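PDB 3OH8: nucleoside-diphosphate sugar epimerase (SulA family) from Corynebacterium glutamicum, which probably acts as a nucleoside-diphosphate sugar epimerase, binding a nicotinamide dinucleotide cofactor in a Rossmann-type domain. Local coordinates for residues M15-H20 / S67-G72; T21-V26 / I39-R44. All blocks are in the same frame, centred on the assembly; numbering follows the deposited sequence.

Interaction 1 (M15-H20 / S67-G72); sequences MVWDWH and SGFLNG
Trp17 leaves its helix with CG anti to the backbone N (chi1 173°), a setting that reaches the indole out beneath the backbone of Gly72 and up to the ring of Phe69. Phe69 has the same first torsion, and its side chain, which does not start out toward the helix, brings its CE1 to within 3.7 Å of Trp17 CZ2. This approach lies near the plane of the indole, at its edge; the two rings are oblique to each other, neither stacked nor edge-to-face. One face of the indole is taken up by the peptide at Gly72. Gly72 CA sits 3.5 Å from the centroid of the five-membered ring of Trp17, almost straight above it, in a CH-pi contact, and Gly72 N comes to 3.2 Å from Trp17 CZ2. Glycine suits the place because of its backbone angles: at a phi of 84° a CB would be jammed against the carbonyl O of Asn71. The surroundings are those of a helix-grip fold, in which a curved antiparallel sheet wraps round a long helix, here 119-139; helix 13-21 follows the first strand, while 67-72 links strands 59-64 and 74-78. Asn71 sets its amide across the indole at a steep angle, with ND2 3.8 Å from Trp17 NE1. Farther along the ring, Trp17 CH2 comes to 3.9 Å from Leu70 O. Leu45 packs on Trp17 and its neighbour Ala46 on Phe69, so the loop before strand 49-53 adds apolar contacts to both aromatic residues. Phe96 of the sheet meets Trp17 edge-to-face, and Arg13 NH1 hydrogen-bonds to Gly72 O, adding a polar tie between helix and loop.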
loop_
_atom_site.group_PDB
_atom_site.type_symbol
_atom_site.label_atom_id
_atom_site.label_comp_id
_atom_site.label_asym_id
_atom_site.label_seq_id
_atom_site.Cartn_x
_atom_site.Cartn_y
_atom_site.Cartn_z
HETATM N N MSE A 15 17.224 8.858 -9.345
HETATM C CA MSE A 15 16.208 7.820 -9.136
HETATM C C MSE A 15 15.087 8.339 -8.235
HETATM O O MSE A 15 13.897 8.109 -8.490
HETATM C CB MSE A 15 16.852 6.558 -8.529
HETATM C CG MSE A 15 15.867 5.452 -8.035
HETATM SE SE MSE A 15 16.717 3.984 -7.353
HETATM C CE MSE A 15 17.964 3.703 -8.620
ATOM N N VAL A 16 15.461 9.019 -7.161
ATOM C CA VAL A 16 14.462 9.516 -6.215
ATOM C C VAL A 16 13.543 10.548 -6.861
ATOM O O VAL A 16 12.317 10.476 -6.735
ATOM C CB VAL A 16 15.128 10.115 -4.964
ATOM C CG1 VAL A 16 14.082 10.697 -4.027
ATOM C CG2 VAL A 16 15.952 9.053 -4.255
ATOM N N TRP A 17 14.135 11.497 -7.574
ATOM C CA TRP A 17 13.357 12.499 -8.294
ATOM C C TRP A 17 12.416 11.821 -9.276
ATOM O O TRP A 17 11.205 12.102 -9.329
ATOM C CB TRP A 17 14.296 13.431 -9.058
ATOM C CG TRP A 17 13.557 14.369 -9.945
ATOM C CD1 TRP A 17 13.284 14.204 -11.274
ATOM C CD2 TRP A 17 12.964 15.611 -9.558
ATOM N NE1 TRP A 17 12.562 15.281 -11.742
ATOM C CE2 TRP A 17 12.354 16.157 -10.707
ATOM C CE3 TRP A 17 12.887 16.314 -8.350
ATOM C CZ2 TRP A 17 11.681 17.375 -10.683
ATOM C CZ3 TRP A 17 12.218 17.530 -8.330
ATOM C CH2 TRP A 17 11.629 18.049 -9.491
ATOM N N ASP A 18 12.992 10.920 -10.060
ATOM C CA ASP A 18 12.255 10.190 -11.074
ATOM C C ASP A 18 10.997 9.555 -10.494
ATOM O O ASP A 18 9.923 9.603 -11.092
ATOM C CB ASP A 18 13.143 9.082 -11.610
ATOM C CG ASP A 18 13.065 8.960 -13.094
ATOM O OD1 ASP A 18 13.965 9.523 -13.757
ATOM O OD2 ASP A 18 12.109 8.311 -13.586
ATOM N N TRP A 19 11.146 8.947 -9.324
ATOM C CA TRP A 19 10.031 8.249 -8.666
ATOM C C TRP A 19 8.847 9.192 -8.415
ATOM O O TRP A 19 7.673 8.812 -8.582
ATOM C CB TRP A 19 10.543 7.623 -7.363
ATOM C CG TRP A 19 9.538 6.784 -6.601
ATOM C CD1 TRP A 19 9.405 5.424 -6.631
ATOM C CD2 TRP A 19 8.557 7.268 -5.679
ATOM N NE1 TRP A 19 8.387 5.030 -5.784
ATOM C CE2 TRP A 19 7.855 6.142 -5.192
ATOM C CE3 TRP A 19 8.196 8.545 -5.230
ATOM C CZ2 TRP A 19 6.816 6.263 -4.265
ATOM C CZ3 TRP A 19 7.169 8.662 -4.315
ATOM C CH2 TRP A 19 6.487 7.527 -3.840
ATOM N N HIS A 20 9.155 10.425 -8.018
ATOM C CA HIS A 20 8.129 11.436 -7.737
ATOM C C HIS A 20 7.403 11.931 -8.993
ATOM O O HIS A 20 6.276 12.429 -8.905
ATOM C CB HIS A 20 8.735 12.642 -6.997
ATOM C CG HIS A 20 9.100 12.361 -5.576
ATOM N ND1 HIS A 20 10.259 11.696 -5.221
ATOM C CD2 HIS A 20 8.474 12.668 -4.412
ATOM C CE1 HIS A 20 10.321 11.598 -3.906
ATOM N NE2 HIS A 20 9.239 12.168 -3.392
ATOM N N SER A 67 7.099 28.714 -10.105
ATOM C CA SER A 67 8.151 29.517 -9.498
ATOM C C SER A 67 8.933 28.716 -8.462
ATOM O O SER A 67 10.035 29.101 -8.082
ATOM C CB SER A 67 7.570 30.782 -8.860
ATOM O OG SER A 67 6.917 30.489 -7.637
ATOM N N GLY A 68 8.359 27.603 -8.008
ATOM C CA GLY A 68 9.008 26.772 -7.010
ATOM C C GLY A 68 9.480 25.451 -7.585
ATOM O O GLY A 68 9.552 24.425 -6.890
ATOM N N PHE A 69 9.799 25.473 -8.871
ATOM C CA PHE A 69 10.271 24.287 -9.558
ATOM C C PHE A 69 11.714 24.465 -10.029
ATOM O O PHE A 69 12.071 25.506 -10.569
ATOM C CB PHE A 69 9.384 23.998 -10.759
ATOM C CG PHE A 69 9.825 22.815 -11.566
ATOM C CD1 PHE A 69 9.564 21.519 -11.122
ATOM C CD2 PHE A 69 10.490 22.987 -12.767
ATOM C CE1 PHE A 69 9.958 20.427 -11.866
ATOM C CE2 PHE A 69 10.899 21.890 -13.519
ATOM C CZ PHE A 69 10.632 20.610 -13.069
ATOM N N LEU A 70 12.542 23.455 -9.799
ATOM C CA LEU A 70 13.846 23.371 -10.443
ATOM C C LEU A 70 14.040 21.927 -10.841
ATOM O O LEU A 70 14.100 21.044 -9.980
ATOM C CB LEU A 70 14.970 23.811 -9.505
ATOM C CG LEU A 70 16.382 23.770 -10.110
ATOM C CD1 LEU A 70 16.436 24.465 -11.471
ATOM C CD2 LEU A 70 17.402 24.380 -9.163
ATOM N N ASN A 71 14.118 21.682 -12.142
ATOM C CA ASN A 71 14.147 20.321 -12.657
ATOM C C ASN A 71 15.175 19.455 -11.936
ATOM O O ASN A 71 16.370 19.755 -11.927
ATOM C CB ASN A 71 14.379 20.300 -14.173
ATOM C CG ASN A 71 14.133 18.921 -14.783
ATOM O OD1 ASN A 71 14.776 18.538 -15.762
ATOM N ND2 ASN A 71 13.197 18.168 -14.201
ATOM N N GLY A 72 14.691 18.387 -11.314
ATOM C CA GLY A 72 15.550 17.452 -10.621
ATOM C C GLY A 72 15.931 17.829 -9.201
ATOM O O GLY A 72 16.611 17.048 -8.543
#

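Interaction 2 (T21-V26 / I39-R44); sequences TRKGAV and ITQAER
The contact is carried by Gln41, whose chain lies across Lys23 at about a right angle and whose amide end reaches the turn. Gln41 extends from its backbone with chi1 at 180°, which puts its CG 3.8 Å from Lys23 CG; the bend at chi2 (72°) then turns Gln41 CD to 3.7 Å from Lys23 CA, and the amide ends close to the backbone N of Gly24. A long, flexible side chain suits this place, since it spans the gap from loop to turn while the amine end of Lys23 leads away. The backbone bonding belongs to the turn: 22-25 is a type II beta turn closed by Ala25 N to Arg22 O (3.3 Å), with glycine at the third position, where phi is positive. Gly24 is also the N-cap of helix 25-29, so the turn joins the two short helices that follow the first strand of the helix-grip fold. Each side also has polar partners outside the pair. The Arg22 side chain starts away from 39-44, and its guanidinium pairs with Asp18 and hydrogen-bonds to Thr169 O at the end of helix 158-169, in the Rossmann-type part of the chain. On the other side, Thr40 OG1 hydrogen-bonds to Ile51 N of strand 49-53.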
loop_
_atom_site.group_PDB
_atom_site.type_symbol
_atom_site.label_atom_id
_atom_site.label_comp_id
_atom_site.label_asym_id
_atom_site.label_seq_id
_atom_site.Cartn_x
_atom_site.Cartn_y
_atom_site.Cartn_z
ATOM N N THR A 21 8.028 11.783 -10.157
ATOM C CA THR A 21 7.399 12.200 -11.410
ATOM C C THR A 21 6.378 11.194 -11.950
ATOM O O THR A 21 5.604 11.526 -12.839
ATOM C CB THR A 21 8.441 12.425 -12.523
ATOM O OG1 THR A 21 8.935 11.155 -12.973
ATOM C CG2 THR A 21 9.610 13.282 -12.014
ATOM N N ARG A 22 6.367 9.968 -11.427
ATOM C CA ARG A 22 5.510 8.922 -11.992
ATOM C C ARG A 22 4.079 8.934 -11.462
ATOM O O ARG A 22 3.818 9.403 -10.357
ATOM C CB ARG A 22 6.117 7.541 -11.752
ATOM C CG ARG A 22 7.561 7.427 -12.203
ATOM C CD ARG A 22 7.939 5.995 -12.485
ATOM N NE ARG A 22 9.288 5.894 -13.032
ATOM C CZ ARG A 22 10.330 5.402 -12.370
ATOM N NH1 ARG A 22 10.186 4.951 -11.126
ATOM N NH2 ARG A 22 11.519 5.355 -12.954
ATOM N N LYS A 23 3.158 8.400 -12.257
ATOM C CA LYS A 23 1.796 8.170 -11.794
ATOM C C LYS A 23 1.849 7.282 -10.562
ATOM O O LYS A 23 2.690 6.367 -10.462
ATOM C CB LYS A 23 0.941 7.505 -12.875
ATOM C CG LYS A 23 0.682 8.384 -14.086
ATOM C CD LYS A 23 1.383 7.851 -15.323
ATOM C CE LYS A 23 0.640 6.661 -15.917
ATOM N NZ LYS A 23 -0.681 7.084 -16.449
ATOM N N GLY A 24 0.961 7.562 -9.618
ATOM C CA GLY A 24 0.916 6.810 -8.373
ATOM C C GLY A 24 1.698 7.413 -7.220
ATOM O O GLY A 24 1.398 7.132 -6.054
ATOM N N ALA A 25 2.700 8.247 -7.518
ATOM C CA ALA A 25 3.572 8.762 -6.447
ATOM C C ALA A 25 2.824 9.544 -5.373
ATOM O O ALA A 25 3.084 9.388 -4.170
ATOM C CB ALA A 25 4.734 9.615 -7.030
ATOM N N VAL A 26 1.895 10.396 -5.800
ATOM C CA VAL A 26 1.103 11.164 -4.846
ATOM C C VAL A 26 0.274 10.235 -3.968
ATOM O O VAL A 26 0.224 10.405 -2.743
ATOM C CB VAL A 26 0.184 12.202 -5.532
ATOM C CG1 VAL A 26 -0.696 12.876 -4.496
ATOM C CG2 VAL A 26 1.024 13.238 -6.297
ATOM N N ILE A 39 -7.735 12.233 -6.408
ATOM C CA ILE A 39 -8.629 11.636 -7.385
ATOM C C ILE A 39 -8.173 11.900 -8.818
ATOM O O ILE A 39 -8.642 11.255 -9.750
ATOM C CB ILE A 39 -10.105 12.039 -7.147
ATOM C CG1 ILE A 39 -10.255 13.555 -7.030
ATOM C CG2 ILE A 39 -10.629 11.381 -5.877
ATOM C CD1 ILE A 39 -11.678 13.988 -6.689
ATOM N N THR A 40 -7.239 12.828 -8.991
ATOM C CA THR A 40 -6.638 13.040 -10.301
ATOM C C THR A 40 -5.108 12.965 -10.253
ATOM O O THR A 40 -4.504 13.001 -9.184
ATOM C CB THR A 40 -7.061 14.390 -10.921
ATOM O OG1 THR A 40 -6.338 15.457 -10.302
ATOM C CG2 THR A 40 -8.538 14.622 -10.745
ATOM N N GLN A 41 -4.496 12.874 -11.428
ATOM C CA GLN A 41 -3.043 12.826 -11.561
ATOM C C GLN A 41 -2.483 14.037 -12.311
ATOM O O GLN A 41 -2.674 14.168 -13.525
ATOM C CB GLN A 41 -2.638 11.542 -12.294
ATOM C CG GLN A 41 -1.136 11.379 -12.492
ATOM C CD GLN A 41 -0.411 11.057 -11.200
ATOM O OE1 GLN A 41 0.438 11.823 -10.754
ATOM N NE2 GLN A 41 -0.749 9.918 -10.590
ATOM N N ALA A 42 -1.788 14.917 -11.596
ATOM C CA ALA A 42 -1.084 16.022 -12.239
ATOM C C ALA A 42 0.020 15.480 -13.134
ATOM O O ALA A 42 0.836 14.666 -12.709
ATOM C CB ALA A 42 -0.514 16.978 -11.208
ATOM N N GLU A 43 0.030 15.940 -14.377
ATOM C CA GLU A 43 0.933 15.427 -15.402
ATOM C C GLU A 43 2.411 15.611 -15.049
ATOM O O GLU A 43 3.232 14.717 -15.283
ATOM C CB GLU A 43 0.615 16.117 -16.730
ATOM C CG GLU A 43 1.486 15.717 -17.906
ATOM C CD GLU A 43 1.108 16.471 -19.172
ATOM O OE1 GLU A 43 -0.093 16.484 -19.528
ATOM O OE2 GLU A 43 2.014 17.052 -19.811
ATOM N N ARG A 44 2.743 16.768 -14.485
ATOM C CA ARG A 44 4.136 17.118 -14.234
ATOM C C ARG A 44 4.312 17.834 -12.911
ATOM O O ARG A 44 3.390 18.477 -12.426
ATOM C CB ARG A 44 4.659 18.021 -15.349
ATOM C CG ARG A 44 4.821 17.325 -16.675
ATOM C CD ARG A 44 4.395 18.241 -17.805
ATOM N NE ARG A 44 4.906 19.601 -17.645
ATOM C CZ ARG A 44 4.219 20.693 -17.970
ATOM N NH1 ARG A 44 2.990 20.582 -18.463
ATOM N NH2 ARG A 44 4.755 21.894 -17.802
#

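From the N terminus, strand 3-9 leads into helix 13-21, which supplies the first side of interaction 1, and the turn directly after it supplies the first side of interaction 2. The chain continues through helix 25-29 and strand 37-38, and at 39-44 it returns to the turn, closing the smaller loop. Strands 49-53 and 59-64 come next before 67-72 closes the larger loop on helix 13-21, so interaction 2 lies wholly within interaction 1 and the two do not cross. Their helical sides also touch, Trp19 O lying 3.4 Å from Ala25 CB. Together they join the short helices to two loops of the antiparallel sheet.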